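Local coordinates for D-galactonate dehydratase family member RspA (PDB 3T6C), which shows low D-gluconate dehydratase activity in vitro, removing water from D-gluconate to give 2-dehydro-3-deoxy-D-gluconate with the aid of one magnesium ion per subunit, at residues A[351-355]-A[356-360]; A[37-41]-A[42-46]. All blocks are in the same frame, centred on the assembly; numbering follows the deposited sequence.

Contact 1. Residues A[351-355]-A[356-360]. With GCO (D-gluconic acid), chain D.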
loop_
_atom_site.group_PDB
_atom_site.type_symbol
_atom_site.label_atom_id
_atom_site.label_comp_id
_atom_site.label_asym_id
_atom_site.label_seq_id
_atom_site.Cartn_x
_atom_site.Cartn_y
_atom_site.Cartn_z
ATOM N N GLY A 351 -41.359 -5.230 1.581
ATOM C CA GLY A 351 -42.483 -5.547 2.447
ATOM C C GLY A 351 -42.118 -5.842 3.891
ATOM O O GLY A 351 -43.003 -5.647 4.740
ATOM N N ASP A 352 -40.884 -6.301 4.190
ATOM C CA ASP A 352 -40.701 -6.644 5.597
ATOM C C ASP A 352 -39.989 -5.486 6.263
ATOM O O ASP A 352 -38.840 -5.558 6.737
ATOM C CB ASP A 352 -39.800 -7.908 5.688
ATOM C CG ASP A 352 -38.553 -7.885 4.796
ATOM O OD1 ASP A 352 -38.584 -7.504 3.603
ATOM O OD2 ASP A 352 -37.477 -8.287 5.297
ATOM N N ILE A 353 -40.841 -4.532 6.598
ATOM C CA ILE A 353 -40.523 -3.359 7.367
ATOM C C ILE A 353 -41.886 -2.830 7.793
ATOM O O ILE A 353 -42.790 -2.826 6.968
ATOM C CB ILE A 353 -39.718 -2.370 6.533
ATOM C CG1 ILE A 353 -39.365 -1.134 7.379
ATOM C CG2 ILE A 353 -40.423 -1.925 5.226
ATOM C CD1 ILE A 353 -38.355 -0.173 6.663
ATOM N N SER A 354 -42.045 -2.302 9.014
ATOM C CA SER A 354 -43.376 -1.786 9.377
ATOM C C SER A 354 -43.526 -0.373 8.844
ATOM O O SER A 354 -42.537 0.256 8.495
ATOM C CB SER A 354 -43.581 -1.781 10.897
ATOM O OG SER A 354 -42.807 -0.761 11.456
ATOM N N PRO A 355 -44.772 0.164 8.799
ATOM C CA PRO A 355 -44.881 1.553 8.383
ATOM C C PRO A 355 -44.095 2.535 9.283
ATOM O O PRO A 355 -43.752 3.614 8.807
ATOM C CB PRO A 355 -46.373 1.827 8.534
ATOM C CG PRO A 355 -46.992 0.501 8.105
ATOM C CD PRO A 355 -46.079 -0.523 8.805
ATOM N N ILE A 356 -43.849 2.177 10.543
ATOM C CA ILE A 356 -42.970 2.949 11.431
ATOM C C ILE A 356 -41.554 3.047 10.849
ATOM O O ILE A 356 -40.989 4.164 10.783
ATOM C CB ILE A 356 -42.943 2.328 12.820
ATOM C CG1 ILE A 356 -44.341 2.268 13.389
ATOM C CG2 ILE A 356 -42.014 3.142 13.764
ATOM C CD1 ILE A 356 -44.471 1.243 14.539
ATOM N N GLY A 357 -41.018 1.904 10.382
ATOM C CA GLY A 357 -39.700 1.835 9.741
ATOM C C GLY A 357 -39.683 2.605 8.421
ATOM O O GLY A 357 -38.709 3.298 8.117
ATOM N N VAL A 358 -40.783 2.523 7.673
ATOM C CA VAL A 358 -40.890 3.302 6.430
ATOM C C VAL A 358 -40.800 4.785 6.730
ATOM O O VAL A 358 -40.075 5.531 6.046
ATOM C CB VAL A 358 -42.210 2.998 5.718
ATOM C CG1 VAL A 358 -42.423 3.955 4.527
ATOM C CG2 VAL A 358 -42.163 1.564 5.249
ATOM N N CYS A 359 -41.509 5.240 7.766
ATOM C CA CYS A 359 -41.427 6.660 8.166
ATOM C C CYS A 359 -40.033 7.042 8.647
ATOM O O CYS A 359 -39.520 8.091 8.270
ATOM C CB CYS A 359 -42.461 6.983 9.258
ATOM S SG CYS A 359 -44.163 6.993 8.646
ATOM N N ALA A 360 -39.368 6.178 9.429
ATOM C CA ALA A 360 -38.006 6.476 9.848
ATOM C C ALA A 360 -37.072 6.625 8.649
ATOM O O ALA A 360 -36.321 7.595 8.584
ATOM C CB ALA A 360 -37.510 5.332 10.700
HETATM C C1 GCO D . -34.722 -5.857 -1.594
HETATM C C2 GCO D . -34.342 -7.090 -0.864
HETATM C C3 GCO D . -35.509 -7.921 -0.368
HETATM C C4 GCO D . -35.034 -8.992 0.593
HETATM C C5 GCO D . -36.055 -9.189 1.686
HETATM C C6 GCO D . -35.650 -10.233 2.713
HETATM O O1A GCO D . -35.832 -5.278 -1.406
HETATM O O1B GCO D . -33.836 -5.294 -2.316
HETATM O O2 GCO D . -33.320 -7.743 -1.571
HETATM O O3 GCO D . -36.109 -8.452 -1.491
HETATM O O4 GCO D . -34.859 -10.188 -0.145
HETATM O O5 GCO D . -36.251 -7.981 2.322
HETATM O O6 GCO D . -36.576 -10.407 3.768
#
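Val358 N donates to Ser354 O over 3.0 Å and Cys359 N to Pro355 O at a similar length, as the chain passes from the loop into the first turn of helix 355-367. Ser354 holds the N-cap position of this helix, which follows strand 344-345 in the C-terminal barrel domain of the enolase superfamily. Its hydroxyl OG, turned in between the backbone N and the carbonyl carbon (chi1 72°), comes back over the helix start and takes a weak capping bond from Gly357 N at 3.4 Å. The same OG lies against Ile356 CB, also 3.4 Å away.

Ile353 also packs on the first turn. Its CG1 branch runs anti to the backbone N (chi1 -179°) and carries CD1 onto the bare backbone of Gly357, where it meets Gly357 C at 3.5 Å. Ile353 CG1 itself lies directly on the same backbone, 3.8 Å from Gly357 CA. The shorter branch, Ile353 CG2, meets Val358 CG2 at 3.9 Å, the two side chains crossing at about a right angle.

Upstream of the cap, Asp352 sits at the centre of an inverse gamma turn and faces the substrate pocket instead of the helix. Trp104 of a neighbouring subunit packs against it. The carboxylate grips the end of D-gluconate with both oxygens: gluconate O5 donates to Asp352 OD1 at 2.7 Å, and gluconate O6 to Asp352 OD2 at 2.8 Å.

Contact 2. Residues A[37-41]-A[42-46]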
loop_
_atom_site.group_PDB
_atom_site.type_symbol
_atom_site.label_atom_id
_atom_site.label_comp_id
_atom_site.label_asym_id
_atom_site.label_seq_id
_atom_site.Cartn_x
_atom_site.Cartn_y
_atom_site.Cartn_z
ATOM N N THR A 37 -47.597 -8.145 14.391
ATOM C CA THR A 37 -48.784 -7.995 13.531
ATOM C C THR A 37 -48.428 -8.137 12.045
ATOM O O THR A 37 -47.305 -7.866 11.672
ATOM C CB THR A 37 -49.507 -6.616 13.816
ATOM O OG1 THR A 37 -50.727 -6.538 13.081
ATOM C CG2 THR A 37 -48.655 -5.392 13.439
ATOM N N ALA A 38 -49.386 -8.565 11.217
ATOM C CA ALA A 38 -49.091 -8.797 9.811
ATOM C C ALA A 38 -50.161 -8.267 8.832
ATOM O O ALA A 38 -50.664 -9.036 8.035
ATOM C CB ALA A 38 -48.873 -10.318 9.582
ATOM N N PRO A 39 -50.456 -6.961 8.865
ATOM C CA PRO A 39 -51.623 -6.474 8.087
ATOM C C PRO A 39 -51.376 -6.508 6.593
ATOM O O PRO A 39 -52.336 -6.572 5.824
ATOM C CB PRO A 39 -51.821 -5.025 8.588
ATOM C CG PRO A 39 -51.057 -4.974 9.977
ATOM C CD PRO A 39 -49.870 -5.923 9.744
ATOM N N GLY A 40 -50.113 -6.435 6.189
ATOM C CA GLY A 40 -49.742 -6.529 4.781
ATOM C C GLY A 40 -49.383 -7.935 4.298
ATOM O O GLY A 40 -48.953 -8.117 3.162
ATOM N N GLY A 41 -49.618 -8.939 5.127
ATOM C CA GLY A 41 -49.340 -10.320 4.782
ATOM C C GLY A 41 -47.903 -10.718 5.084
ATOM O O GLY A 41 -47.468 -11.807 4.679
ATOM N N ILE A 42 -47.192 -9.855 5.819
ATOM C CA ILE A 42 -45.787 -10.060 6.160
ATOM C C ILE A 42 -45.621 -9.767 7.635
ATOM O O ILE A 42 -46.098 -8.728 8.132
ATOM C CB ILE A 42 -44.858 -9.145 5.329
ATOM C CG1 ILE A 42 -44.955 -9.535 3.856
ATOM C CG2 ILE A 42 -43.370 -9.305 5.769
ATOM C CD1 ILE A 42 -44.327 -8.543 2.963
ATOM N N ASP A 43 -44.959 -10.675 8.355
ATOM C CA ASP A 43 -44.871 -10.510 9.819
ATOM C C ASP A 43 -43.992 -9.326 10.197
ATOM O O ASP A 43 -42.852 -9.238 9.769
ATOM C CB ASP A 43 -44.295 -11.768 10.476
ATOM C CG ASP A 43 -45.198 -12.990 10.330
ATOM O OD1 ASP A 43 -46.395 -12.842 9.989
ATOM O OD2 ASP A 43 -44.691 -14.092 10.624
ATOM N N LEU A 44 -44.540 -8.434 11.024
ATOM C CA LEU A 44 -43.843 -7.232 11.536
ATOM C C LEU A 44 -43.633 -7.267 13.023
ATOM O O LEU A 44 -44.454 -7.849 13.720
ATOM C CB LEU A 44 -44.695 -5.974 11.279
ATOM C CG LEU A 44 -45.194 -5.847 9.831
ATOM C CD1 LEU A 44 -46.067 -4.607 9.708
ATOM C CD2 LEU A 44 -44.051 -5.764 8.871
ATOM N N VAL A 45 -42.551 -6.630 13.521
ATOM C CA VAL A 45 -42.345 -6.450 14.969
ATOM C C VAL A 45 -42.302 -4.963 15.300
ATOM O O VAL A 45 -41.441 -4.236 14.783
ATOM C CB VAL A 45 -41.028 -7.089 15.423
ATOM C CG1 VAL A 45 -40.928 -7.054 16.944
ATOM C CG2 VAL A 45 -40.935 -8.536 14.908
ATOM N N VAL A 46 -43.166 -4.516 16.210
ATOM C CA VAL A 46 -43.273 -3.101 16.539
ATOM C C VAL A 46 -43.064 -2.987 18.052
ATOM O O VAL A 46 -43.475 -3.872 18.801
ATOM C CB VAL A 46 -44.687 -2.582 16.142
ATOM C CG1 VAL A 46 -45.053 -1.290 16.864
ATOM C CG2 VAL A 46 -44.786 -2.443 14.619
HETATM O O HOH W 1 -47.398 -6.767 6.792
#
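Ile42 O meets Ala38 CA in a CH-O contact of 3.4 Å across the loop of a beta hairpin. This hairpin joins strands 29-37 and 44-51 in the N-terminal domain, the one that packs over the barrel in the mandelate racemase/muconate lactonizing enzyme family. The bend before Ile42 is a type I turn from Ala38 to Gly41, closed by Gly41 N donating to Ala38 O. Gly41 then has a positive phi of 86°, a backbone shape that calls for glycine.

At Ile42 the side chain heads off the loop, with CG1 beside its own backbone N (chi1 -65°) and 3.4 Å from Gly41 C. Ile42 O faces back into the loop: it receives a bond from a water at 2.7 Å, and this water in turn accepts from Gly40 N at 2.8 Å, bridging Gly40 in the turn to the carbonyl of Ile42.

Asp43 touches the facing side only lightly, its OD1 resting on Ala38 CB at 3.6 Å. The carboxylate is held by backbone amides, Glu421 N on OD1 and Gly422 N on OD2.

Leu44 opens the strand proper and forms an antiparallel hydrogen-bonded pair with Thr37. Leu44 N donates to Thr37 O at 2.9 Å, and Thr37 N returns a longer bond of 3.2 Å to Leu44 O. Leu44 CB lies against Thr37 O, and its CD1 reaches Pro39 CD at 4.0 Å. Leu44 and Pro39 both pack against Leu383 of helix 381-386. Beyond the pair, Val45 turns its side chain to helix 68-83, while Val45 N is hydrogen-bonded to Thr63 OG1.

The two contacts lie with centres about 10 Å apart and press together, joining the hairpin of the N-terminal domain to the loop and helix start of the barrel domain. Ile42 of contact 2 packs over the loop of contact 1: its CD1 is 3.6 Å from Gly351 CA and its CG2 3.8 Å from Asp352 CA. It therefore backs the residue that binds D-gluconate, while its own side chain stays about 7 Å from the ligand at nearest atoms. Further along, Leu44 CD2 meets Ile353 O, and Val46 CG1 touches Ile356 CD1 at 3.5 Å. Magnesium is more remote, about 12 Å at nearest atoms from the side chain of Ile353.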